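Local coordinates for protein CrmK (Actinoalloteichus sp. WH1-2216-6, PDB 5I1V) that is a flavin-dependent oxidoreductase with covalently bound FAD, involved in recycling shunt products during the biosynthesis of caerulomycin, at residues A[85-90]-A[105-110]; A[91-96]-A[199-204]; A[341-346]-A[419-424]; A[373-378]-A[402-407]. All blocks are in the same frame, centred on the assembly; numbering follows the deposited sequence.

In the fold
Contacts 1 and 2 belong to the FAD-binding half of the chain, contacts 3 and 4 to the half carrying the large antiparallel sheet; the pairs lie on opposite sides of the chain's centre, contacts 1 and 3 being about 34 Å apart between centres. Contacts 1 and 2 share the five-stranded sheet through neighbouring strands 87-90 and 95-99, and their segments alternate along the chain. Later in sequence, contact 3 brackets contact 4: strands 339-347 and 400-408 are sheet neighbours, and helix 414-428 follows the latter. Their centres are about 8 Å apart. The FAD lies within about 10 Å of a side chain of every contact, consistent with a flavin held between two lobes.

Contact 1 of 4, residues A[85-90]-A[105-110]; sequences SHVGYD and GQIYRV
Val-87 places CG1 opposite the backbone N (chi1 175°) and CG2 beside it, and its two methyls reach different parts of helix 104-115. CG1 meets CG1 of Val-110 at 3.8 Å, the two valine side chains passing antiparallel. Val-110 has the same torsion, which carries its own CG1 out toward the strand. The other methyl, CG2, touches CG1 of Ile-107 at 3.8 Å, and here the side chains cross at about a right angle. Val-87 is thus seated against residues 107 and 110, one helical turn apart. Strand 87-90 is the outermost strand, on this side, of the five-stranded antiparallel sheet in the FAD-binding domain, and the helix, reached through strand 95-99 and a short connection, packs against it with segment axes 9.0 Å apart at an angle of 50°. Ala-102 touches both Val-87 and Ile-107, and Ile-107 also packs on Val-98 of strand 95-99 and on Phe-119. The polar end of the contact lies before the strand. Gln-106 extends its amide toward Ser-85, and NE2 gives a weak hydrogen bond to the backbone O of Ser-85 at 2.9 Å, bent to 130° at the hydrogen. The other amide atom, OE1, accepts from the backbone N of Thr-103, so the amide links the start of the helix to the loop leading into the strand. The side chain of Ile-107 stands about 7 Å from the FAD-binding residues Gly-128 and His-132.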
# COMPACT_ATOMS: atom_id res chain seq x y z
N SER A 85 10.74 -1.82 -12.89
CA SER A 85 10.79 -1.79 -11.43
C SER A 85 11.66 -2.92 -10.86
O SER A 85 11.54 -3.27 -9.69
CB SER A 85 9.38 -1.86 -10.88
OG SER A 85 8.83 -3.12 -11.33
N HIS A 86 12.55 -3.50 -11.67
CA HIS A 86 13.44 -4.49 -11.14
C HIS A 86 14.29 -3.98 -9.97
O HIS A 86 14.86 -2.89 -10.04
CB HIS A 86 14.34 -5.02 -12.25
CG HIS A 86 15.35 -5.99 -11.75
ND1 HIS A 86 15.03 -7.28 -11.42
CD2 HIS A 86 16.67 -5.84 -11.47
CE1 HIS A 86 16.12 -7.91 -10.99
NE2 HIS A 86 17.13 -7.05 -11.03
N VAL A 87 14.41 -4.81 -8.92
CA VAL A 87 15.34 -4.60 -7.77
C VAL A 87 16.12 -5.92 -7.57
O VAL A 87 15.51 -6.97 -7.51
CB VAL A 87 14.57 -4.26 -6.48
CG1 VAL A 87 15.50 -4.17 -5.27
CG2 VAL A 87 13.84 -2.95 -6.64
N GLY A 88 17.43 -5.86 -7.57
CA GLY A 88 18.25 -7.08 -7.53
C GLY A 88 19.70 -6.73 -7.24
O GLY A 88 20.12 -5.62 -7.49
N TYR A 89 20.46 -7.66 -6.70
CA TYR A 89 21.91 -7.48 -6.56
C TYR A 89 22.63 -7.76 -7.85
O TYR A 89 22.36 -8.73 -8.51
CB TYR A 89 22.47 -8.48 -5.56
CG TYR A 89 23.87 -8.16 -5.11
CD1 TYR A 89 24.15 -6.96 -4.47
CD2 TYR A 89 24.93 -9.09 -5.29
CE1 TYR A 89 25.39 -6.68 -3.98
CE2 TYR A 89 26.21 -8.79 -4.83
CZ TYR A 89 26.43 -7.60 -4.18
OH TYR A 89 27.69 -7.27 -3.65
N ASP A 90 23.51 -6.85 -8.22
CA ASP A 90 24.31 -6.91 -9.43
C ASP A 90 25.72 -7.35 -8.97
O ASP A 90 26.51 -6.55 -8.38
CB ASP A 90 24.32 -5.53 -10.09
CG ASP A 90 25.09 -5.49 -11.43
OD1 ASP A 90 26.00 -6.30 -11.66
OD2 ASP A 90 24.80 -4.57 -12.23
N GLY A 105 8.63 1.35 -1.12
CA GLY A 105 8.06 0.29 -0.25
C GLY A 105 8.49 -1.10 -0.68
O GLY A 105 8.80 -2.01 0.16
N GLN A 106 8.49 -1.25 -1.98
CA GLN A 106 8.84 -2.45 -2.67
C GLN A 106 10.31 -2.75 -2.52
O GLN A 106 10.70 -3.88 -2.26
CB GLN A 106 8.52 -2.24 -4.16
CG GLN A 106 9.07 -3.27 -5.11
CD GLN A 106 9.11 -2.77 -6.56
OE1 GLN A 106 8.53 -1.70 -6.92
NE2 GLN A 106 9.77 -3.55 -7.41
N ILE A 107 11.12 -1.72 -2.74
CA ILE A 107 12.54 -1.81 -2.59
C ILE A 107 12.86 -2.30 -1.16
O ILE A 107 13.67 -3.24 -0.97
CB ILE A 107 13.22 -0.41 -2.85
CG1 ILE A 107 13.13 0.01 -4.32
CG2 ILE A 107 14.68 -0.45 -2.51
CD1 ILE A 107 13.43 1.47 -4.57
N TYR A 108 12.23 -1.71 -0.15
CA TYR A 108 12.58 -2.08 1.21
C TYR A 108 12.26 -3.55 1.46
O TYR A 108 13.05 -4.25 2.11
CB TYR A 108 11.84 -1.26 2.24
CG TYR A 108 12.21 0.20 2.32
CD1 TYR A 108 13.46 0.66 1.90
CD2 TYR A 108 11.31 1.12 2.86
CE1 TYR A 108 13.77 2.01 1.99
CE2 TYR A 108 11.63 2.47 2.96
CZ TYR A 108 12.87 2.90 2.52
OH TYR A 108 13.21 4.22 2.61
N ARG A 109 11.12 -4.00 0.96
CA ARG A 109 10.68 -5.36 1.19
C ARG A 109 11.61 -6.32 0.52
O ARG A 109 11.97 -7.31 1.12
CB ARG A 109 9.26 -5.60 0.66
CG ARG A 109 8.19 -5.14 1.62
CD ARG A 109 6.89 -5.82 1.23
NE ARG A 109 6.23 -5.00 0.25
CZ ARG A 109 5.23 -4.17 0.52
NH1 ARG A 109 4.73 -4.07 1.76
NH2 ARG A 109 4.71 -3.44 -0.46
N VAL A 110 12.03 -6.04 -0.71
CA VAL A 110 12.96 -6.91 -1.41
C VAL A 110 14.34 -7.00 -0.73
O VAL A 110 14.90 -8.08 -0.53
CB VAL A 110 13.13 -6.47 -2.87
CG1 VAL A 110 14.21 -7.29 -3.56
CG2 VAL A 110 11.81 -6.65 -3.62

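Contact 2 of 4, residues A[91-96]-A[199-204]; sequences EERGAF and RYWLRS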
# COMPACT_ATOMS: atom_id res chain seq x y z
N GLU A 91 26.01 -8.64 -9.18
CA GLU A 91 27.29 -9.22 -8.77
C GLU A 91 28.50 -8.56 -9.38
O GLU A 91 29.54 -8.47 -8.76
CB GLU A 91 27.36 -10.70 -9.14
CG GLU A 91 26.59 -11.60 -8.20
CD GLU A 91 27.23 -12.98 -8.08
OE1 GLU A 91 26.56 -13.98 -8.42
OE2 GLU A 91 28.40 -13.06 -7.65
N GLU A 92 28.38 -8.13 -10.62
CA GLU A 92 29.52 -7.55 -11.29
C GLU A 92 29.90 -6.19 -10.68
O GLU A 92 31.06 -5.86 -10.67
CB GLU A 92 29.26 -7.49 -12.82
CG GLU A 92 29.86 -6.30 -13.55
CD GLU A 92 29.03 -5.87 -14.76
OE1 GLU A 92 28.68 -6.76 -15.60
OE2 GLU A 92 28.73 -4.65 -14.88
N ARG A 93 28.95 -5.40 -10.14
CA ARG A 93 29.32 -4.14 -9.50
C ARG A 93 29.33 -4.23 -8.00
O ARG A 93 29.72 -3.30 -7.34
CB ARG A 93 28.35 -3.02 -9.94
CG ARG A 93 28.32 -2.77 -11.44
CD ARG A 93 27.44 -1.58 -11.77
NE ARG A 93 27.36 -1.33 -13.20
CZ ARG A 93 28.16 -0.53 -13.89
NH1 ARG A 93 27.94 -0.38 -15.20
NH2 ARG A 93 29.18 0.12 -13.33
N GLY A 94 28.84 -5.34 -7.43
CA GLY A 94 28.82 -5.47 -6.00
C GLY A 94 27.84 -4.49 -5.40
O GLY A 94 28.07 -3.93 -4.32
N ALA A 95 26.74 -4.26 -6.11
CA ALA A 95 25.79 -3.22 -5.68
C ALA A 95 24.39 -3.63 -6.02
O ALA A 95 24.20 -4.36 -6.99
CB ALA A 95 26.13 -1.90 -6.39
N PHE A 96 23.41 -3.10 -5.28
CA PHE A 96 22.03 -3.35 -5.59
C PHE A 96 21.52 -2.49 -6.75
O PHE A 96 21.58 -1.24 -6.69
CB PHE A 96 21.15 -3.17 -4.36
CG PHE A 96 21.42 -4.18 -3.31
CD1 PHE A 96 20.82 -5.42 -3.35
CD2 PHE A 96 22.32 -3.89 -2.30
CE1 PHE A 96 21.14 -6.35 -2.37
CE2 PHE A 96 22.60 -4.80 -1.33
CZ PHE A 96 22.02 -6.02 -1.35
N ARG A 199 18.31 3.49 -14.07
CA ARG A 199 18.56 2.64 -12.90
C ARG A 199 19.66 3.24 -12.05
O ARG A 199 20.43 4.04 -12.52
CB ARG A 199 18.93 1.18 -13.29
CG ARG A 199 20.18 1.06 -14.12
CD ARG A 199 20.25 -0.21 -15.00
NE ARG A 199 19.33 -0.13 -16.11
CZ ARG A 199 18.32 -0.97 -16.33
NH1 ARG A 199 18.15 -2.03 -15.57
NH2 ARG A 199 17.50 -0.76 -17.35
N TYR A 200 19.71 2.83 -10.81
CA TYR A 200 20.66 3.31 -9.81
C TYR A 200 21.32 2.05 -9.28
O TYR A 200 20.70 0.96 -9.28
CB TYR A 200 19.95 3.94 -8.60
CG TYR A 200 19.15 5.19 -8.78
CD1 TYR A 200 19.78 6.42 -8.74
CD2 TYR A 200 17.76 5.16 -8.90
CE1 TYR A 200 19.07 7.61 -8.82
CE2 TYR A 200 17.02 6.36 -9.00
CZ TYR A 200 17.69 7.58 -8.95
OH TYR A 200 17.04 8.81 -9.01
N TRP A 201 22.50 2.20 -8.76
CA TRP A 201 23.17 1.14 -8.02
C TRP A 201 23.51 1.66 -6.64
O TRP A 201 24.14 2.71 -6.48
CB TRP A 201 24.45 0.68 -8.74
CG TRP A 201 24.22 -0.20 -9.93
CD1 TRP A 201 24.08 -1.54 -9.95
CD2 TRP A 201 24.08 0.24 -11.29
NE1 TRP A 201 23.89 -1.99 -11.24
CE2 TRP A 201 23.88 -0.91 -12.08
CE3 TRP A 201 24.14 1.48 -11.90
CZ2 TRP A 201 23.76 -0.85 -13.48
CZ3 TRP A 201 24.00 1.55 -13.29
CH2 TRP A 201 23.83 0.39 -14.06
N LEU A 202 23.16 0.87 -5.63
CA LEU A 202 23.35 1.24 -4.28
C LEU A 202 24.31 0.31 -3.56
O LEU A 202 24.17 -0.91 -3.61
CB LEU A 202 22.01 1.23 -3.52
CG LEU A 202 20.87 2.06 -4.14
CD1 LEU A 202 19.56 1.77 -3.43
CD2 LEU A 202 21.16 3.53 -4.02
N ARG A 203 25.22 0.92 -2.80
CA ARG A 203 26.12 0.18 -1.95
C ARG A 203 26.83 1.10 -0.97
O ARG A 203 27.07 2.24 -1.28
CB ARG A 203 27.11 -0.57 -2.86
CG ARG A 203 28.52 -0.09 -2.86
CD ARG A 203 29.34 -0.86 -3.89
NE ARG A 203 29.96 -2.04 -3.33
CZ ARG A 203 31.10 -2.02 -2.64
NH1 ARG A 203 31.75 -0.86 -2.45
NH2 ARG A 203 31.61 -3.15 -2.14
N SER A 204 27.17 0.63 0.21
CA SER A 204 28.01 1.39 1.15
C SER A 204 29.38 1.59 0.57
O SER A 204 29.97 0.64 0.05
CB SER A 204 28.19 0.64 2.47
OG SER A 204 26.95 0.42 3.07
O HOH W 1 29.88 -5.17 -2.51
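This is a buried antiparallel strand pairing, reinforced by a cation-pi contact between Arg-93 and Trp-201, at the beginning of strand 95-99 and the end of strand 196-202 in the five-stranded sheet. Phe-96 and Leu-202 form a hydrogen-bonded pair: Phe-96 N donates to Leu-202 O at 2.9 Å, and Leu-202 N to Phe-96 O at 2.8 Å. Ahead of this pair, Gly-94 and Ala-95 lie across from Asp-90 together in a G1 beta bulge, Gly-94 taking the positive phi (67°) usual at this bulge position. Arg-93 lies over one face of the Trp-201 indole. Its chain is extended from CG to NE, laying CD above the five-membered ring in a CH-pi contact, 3.6 Å from the centroid. Farther out, CZ stands 4.5 Å from the centroid of the six-membered ring, a cation-pi contact over the face, although guanidinium and indole planes are inclined by 46°. The indole NE1 is held by Asp-90 OD2, which fixes the ring's rotation beneath the arginine. Next to Arg-93 in the chain, Gly-94 offers its O to Arg-203, which bends at chi3 (-91°) to bring NE within 2.9 Å; the oxygen lies in the guanidinium plane, while NE stands above the carbonyl plane. Water 1 accepts from Arg-203 NH2 and lies 2.8 Å from Gly-94 O, to which it may donate. On the face bearing Phe-96 and Leu-202, the Phe-96 ring packs on Pro-212 and Ala-215 of helix 212-215 and meets Tyr-115 edge-to-face. On the other face, Trp-201, on the central strand 196-202, touches Ala-154 of the next strand, 152-160.

Contact 3 of 4, residues A[341-346]-A[419-424]; sequences KVKSAD and RWIREI
Ile-421 of helix 414-428 points at strand 339-347 and is met by two lysine chains from different directions. Lys-341 crosses it at about a right angle, its CG resting on CG2 of Ile-421 at 3.7 Å. Turning CG1 anti to the backbone N (chi1 -168°) sends CD1 of Ile-421 down onto the strand, 3.4 Å from Lys-341 O. Lys-343 runs obliquely over the same isoleucine, its CD 4.0 Å from CG1, before its CE passes across Arg-422 at 4.0 Å from CG. The helix lies almost parallel to the strand, 10° between the segment axes, on one side of the large antiparallel sheet. Val-342 points to the other side, about 7 Å from the FAD. The bend of Lys-343 at chi4 (-93°) directs NZ to water 2, which accepts from it at 2.9 Å and donates to Arg-422 O. Both lysine ammoniums pair with Asp-451; Lys-343 also reaches Asp-453, which Arg-422 NE shares, and Lys-341 reaches Glu-67. An alanine in place of Lys-343 would probably uncover part of Ile-421 and leave Asp-451 and Asp-453 each short of a cationic partner. Aliphatic stems make the strand-helix packing, while the cationic ends gather round shared carboxylates, which probably stabilise the charges of the buried lysines.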
# COMPACT_ATOMS: atom_id res chain seq x y z
N LYS A 341 -1.25 20.49 -1.63
CA LYS A 341 -0.22 21.47 -1.72
C LYS A 341 0.78 21.21 -0.56
O LYS A 341 0.37 20.99 0.59
CB LYS A 341 -0.81 22.86 -1.64
CG LYS A 341 0.17 24.03 -1.65
CD LYS A 341 0.83 24.24 -2.98
CE LYS A 341 1.83 25.40 -2.95
NZ LYS A 341 2.95 25.22 -3.93
N VAL A 342 2.07 21.20 -0.86
CA VAL A 342 3.09 20.96 0.17
C VAL A 342 4.09 22.10 0.18
O VAL A 342 4.29 22.79 -0.82
CB VAL A 342 3.85 19.63 0.01
CG1 VAL A 342 2.91 18.44 0.17
CG2 VAL A 342 4.63 19.64 -1.32
N LYS A 343 4.66 22.36 1.35
CA LYS A 343 5.75 23.29 1.49
C LYS A 343 6.78 22.69 2.47
O LYS A 343 6.50 21.76 3.20
CB LYS A 343 5.24 24.66 2.00
CG LYS A 343 4.23 25.34 1.09
CD LYS A 343 3.83 26.71 1.62
CE LYS A 343 2.99 27.47 0.63
NZ LYS A 343 3.83 28.35 -0.23
N SER A 344 7.95 23.27 2.49
CA SER A 344 9.09 22.75 3.18
C SER A 344 9.92 23.90 3.73
O SER A 344 9.97 24.96 3.11
CB SER A 344 9.87 21.92 2.16
OG SER A 344 11.25 21.98 2.36
N ALA A 345 10.53 23.69 4.89
CA ALA A 345 11.45 24.67 5.52
C ALA A 345 12.33 23.89 6.51
O ALA A 345 11.84 23.18 7.38
CB ALA A 345 10.71 25.83 6.22
N ASP A 346 13.63 24.00 6.37
CA ASP A 346 14.56 23.29 7.25
C ASP A 346 15.28 24.23 8.17
O ASP A 346 15.56 25.35 7.80
CB ASP A 346 15.56 22.51 6.38
CG ASP A 346 14.85 21.50 5.51
OD1 ASP A 346 13.61 21.28 5.74
OD2 ASP A 346 15.53 20.95 4.59
N ARG A 419 -4.98 29.16 0.03
CA ARG A 419 -4.81 30.36 0.83
C ARG A 419 -4.33 30.02 2.25
O ARG A 419 -3.42 30.66 2.72
CB ARG A 419 -6.04 31.28 0.81
CG ARG A 419 -5.84 32.57 1.59
CD ARG A 419 -6.98 33.61 1.42
NE ARG A 419 -8.30 33.03 1.65
CZ ARG A 419 -9.17 32.66 0.69
NH1 ARG A 419 -8.89 32.81 -0.61
NH2 ARG A 419 -10.34 32.14 1.04
N TRP A 420 -4.87 28.98 2.88
CA TRP A 420 -4.49 28.64 4.27
C TRP A 420 -2.99 28.28 4.42
O TRP A 420 -2.30 28.81 5.29
CB TRP A 420 -5.35 27.49 4.81
CG TRP A 420 -5.00 27.16 6.24
CD1 TRP A 420 -5.51 27.76 7.36
CD2 TRP A 420 -4.02 26.22 6.70
NE1 TRP A 420 -4.91 27.23 8.50
CE2 TRP A 420 -4.01 26.28 8.12
CE3 TRP A 420 -3.17 25.30 6.06
CZ2 TRP A 420 -3.17 25.48 8.88
CZ3 TRP A 420 -2.32 24.52 6.83
CH2 TRP A 420 -2.34 24.60 8.23
N ILE A 421 -2.49 27.42 3.52
CA ILE A 421 -1.10 26.98 3.61
C ILE A 421 -0.14 28.11 3.22
O ILE A 421 0.93 28.23 3.80
CB ILE A 421 -0.85 25.68 2.79
CG1 ILE A 421 0.51 25.11 3.16
CG2 ILE A 421 -0.99 25.89 1.27
CD1 ILE A 421 0.74 23.68 2.65
N ARG A 422 -0.53 28.96 2.27
CA ARG A 422 0.32 30.07 1.90
C ARG A 422 0.50 31.08 3.01
O ARG A 422 1.60 31.60 3.24
CB ARG A 422 -0.20 30.74 0.66
CG ARG A 422 0.15 29.96 -0.59
CD ARG A 422 -0.71 30.40 -1.75
NE ARG A 422 -0.29 29.73 -2.95
CZ ARG A 422 -1.00 29.72 -4.07
NH1 ARG A 422 -2.17 30.36 -4.13
NH2 ARG A 422 -0.52 29.08 -5.11
N GLU A 423 -0.60 31.35 3.70
CA GLU A 423 -0.61 32.36 4.77
C GLU A 423 0.11 31.87 6.02
O GLU A 423 0.91 32.62 6.60
CB GLU A 423 -2.05 32.81 5.05
CG GLU A 423 -2.55 33.69 3.91
CD GLU A 423 -3.90 34.37 4.15
OE1 GLU A 423 -4.63 33.98 5.10
OE2 GLU A 423 -4.25 35.27 3.33
N ILE A 424 -0.12 30.62 6.43
CA ILE A 424 0.60 30.10 7.59
C ILE A 424 2.10 30.12 7.36
O ILE A 424 2.85 30.50 8.26
CB ILE A 424 0.14 28.73 8.08
CG1 ILE A 424 0.88 28.35 9.37
CG2 ILE A 424 0.33 27.62 7.02
CD1 ILE A 424 0.32 27.12 10.07
O HOH W 2 3.71 30.86 1.26

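Contact 4 of 4, residues A[373-378]-A[402-407]; sequences AAMEYI and TFYMVA
Met-375 and Tyr-404, a non-hydrogen-bonded pair of antiparallel strands 374-379 and 400-408, form the close-packed side of this contact. Their side chains run together: CB of Met-375 sits over one face of the tyrosine ring, 4.2 Å from its centroid, and the sulfur lies obliquely to the ring in a Met-aromatic contact. The chain bends at chi3 (-64°), folding CE back to Tyr-404 CZ at 3.7 Å. Beside them, CG2 of Thr-402 touches CD1 of Tyr-377 at 3.6 Å. Helix 414-428 covers this face, Ile-428 packing on both Met-375 and Tyr-404, while Tyr-425 meets the Tyr-404 ring edge-to-face. A serine in place of Tyr-404 would probably open a gap beneath the helix, leaving the Met-375 methyl without its aromatic support and free to turn.

The opposite face is looser: Ala-374 is buried there, but Glu-376, Phe-403 and Met-405 are partly open to solvent. Glu-376 and Phe-403 run alongside each other, with OE1 3.4 Å from CD2 and the carboxylate turned 58° from the ring. The Met-405 side chain turns off from the neighbouring strand, to about 6 Å from the FAD, so this face looks toward the flavin.

Between the faces, backbone hydrogen bonds join Ala-374 with Met-405 and Glu-376 with Phe-403 reciprocally, stitching the middle of the eight-stranded sheet; Glu-376 N to Phe-403 O is 2.8 Å. The chemistry is thus split, apolar and aromatic under the helix but mixed on the flavin side, where one carboxylate, Glu-376, joins apolar side chains and its OE2 lies close to Glu-269 OE2.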
# COMPACT_ATOMS: atom_id res chain seq x y z
N ALA A 373 -4.99 19.29 7.13
CA ALA A 373 -4.03 20.36 7.17
C ALA A 373 -3.11 20.23 8.38
O ALA A 373 -3.58 20.00 9.50
CB ALA A 373 -4.74 21.71 7.19
N ALA A 374 -1.81 20.39 8.16
CA ALA A 374 -0.81 20.20 9.21
C ALA A 374 0.52 20.84 8.87
O ALA A 374 0.86 21.05 7.70
CB ALA A 374 -0.61 18.74 9.50
N MET A 375 1.26 21.17 9.92
CA MET A 375 2.69 21.29 9.80
C MET A 375 3.32 20.23 10.68
O MET A 375 2.74 19.77 11.66
CB MET A 375 3.21 22.72 10.06
CG MET A 375 3.01 23.28 11.43
SD MET A 375 3.68 24.97 11.53
CE MET A 375 5.43 24.63 11.26
N GLU A 376 4.50 19.80 10.25
CA GLU A 376 5.23 18.75 10.93
C GLU A 376 6.65 19.16 11.20
O GLU A 376 7.29 19.82 10.39
CB GLU A 376 5.28 17.47 10.07
CG GLU A 376 3.97 16.98 9.52
CD GLU A 376 4.11 15.67 8.71
OE1 GLU A 376 5.23 15.33 8.22
OE2 GLU A 376 3.08 14.98 8.55
N TYR A 377 7.15 18.70 12.34
CA TYR A 377 8.55 18.85 12.71
C TYR A 377 9.20 17.47 12.71
O TYR A 377 8.78 16.58 13.42
CB TYR A 377 8.65 19.46 14.10
CG TYR A 377 8.18 20.87 14.17
CD1 TYR A 377 9.05 21.91 13.94
CD2 TYR A 377 6.87 21.17 14.51
CE1 TYR A 377 8.65 23.21 14.04
CE2 TYR A 377 6.46 22.48 14.60
CZ TYR A 377 7.36 23.49 14.39
OH TYR A 377 6.96 24.80 14.46
N ILE A 378 10.25 17.32 11.92
CA ILE A 378 10.84 16.01 11.63
C ILE A 378 12.30 15.97 12.05
O ILE A 378 13.11 16.70 11.54
CB ILE A 378 10.79 15.75 10.10
CG1 ILE A 378 9.36 15.91 9.59
CG2 ILE A 378 11.33 14.35 9.77
CD1 ILE A 378 9.22 16.21 8.12
N THR A 402 11.01 20.66 8.49
CA THR A 402 9.59 20.93 8.67
C THR A 402 8.91 20.87 7.30
O THR A 402 9.51 21.18 6.28
CB THR A 402 9.29 22.30 9.34
OG1 THR A 402 9.40 23.34 8.36
CG2 THR A 402 10.21 22.56 10.55
N PHE A 403 7.66 20.45 7.34
CA PHE A 403 6.86 20.09 6.20
C PHE A 403 5.46 20.65 6.50
O PHE A 403 5.03 20.64 7.65
CB PHE A 403 6.87 18.57 6.13
CG PHE A 403 6.01 17.99 5.06
CD1 PHE A 403 6.32 18.20 3.72
CD2 PHE A 403 4.92 17.22 5.37
CE1 PHE A 403 5.53 17.66 2.72
CE2 PHE A 403 4.12 16.67 4.38
CZ PHE A 403 4.43 16.89 3.05
N TYR A 404 4.79 21.17 5.47
CA TYR A 404 3.46 21.73 5.54
C TYR A 404 2.64 21.04 4.46
O TYR A 404 3.16 20.84 3.34
CB TYR A 404 3.45 23.21 5.20
CG TYR A 404 4.30 24.06 6.09
CD1 TYR A 404 5.69 23.94 6.12
CD2 TYR A 404 3.71 25.03 6.90
CE1 TYR A 404 6.46 24.76 6.93
CE2 TYR A 404 4.48 25.82 7.73
CZ TYR A 404 5.83 25.69 7.75
OH TYR A 404 6.55 26.56 8.57
N MET A 405 1.43 20.62 4.79
CA MET A 405 0.57 19.98 3.82
C MET A 405 -0.93 20.28 4.06
O MET A 405 -1.35 20.48 5.21
CB MET A 405 0.92 18.49 3.73
CG MET A 405 -0.09 17.44 4.17
SD MET A 405 -0.71 16.35 2.82
CE MET A 405 0.70 16.10 1.73
N VAL A 406 -1.67 20.39 2.96
CA VAL A 406 -3.13 20.44 2.94
C VAL A 406 -3.52 19.47 1.86
O VAL A 406 -2.84 19.40 0.80
CB VAL A 406 -3.73 21.83 2.61
CG1 VAL A 406 -3.59 22.78 3.76
CG2 VAL A 406 -3.06 22.47 1.43
N ALA A 407 -4.49 18.61 2.19
CA ALA A 407 -5.05 17.62 1.26
C ALA A 407 -6.57 17.73 1.25
O ALA A 407 -7.20 17.89 2.29
CB ALA A 407 -4.63 16.24 1.63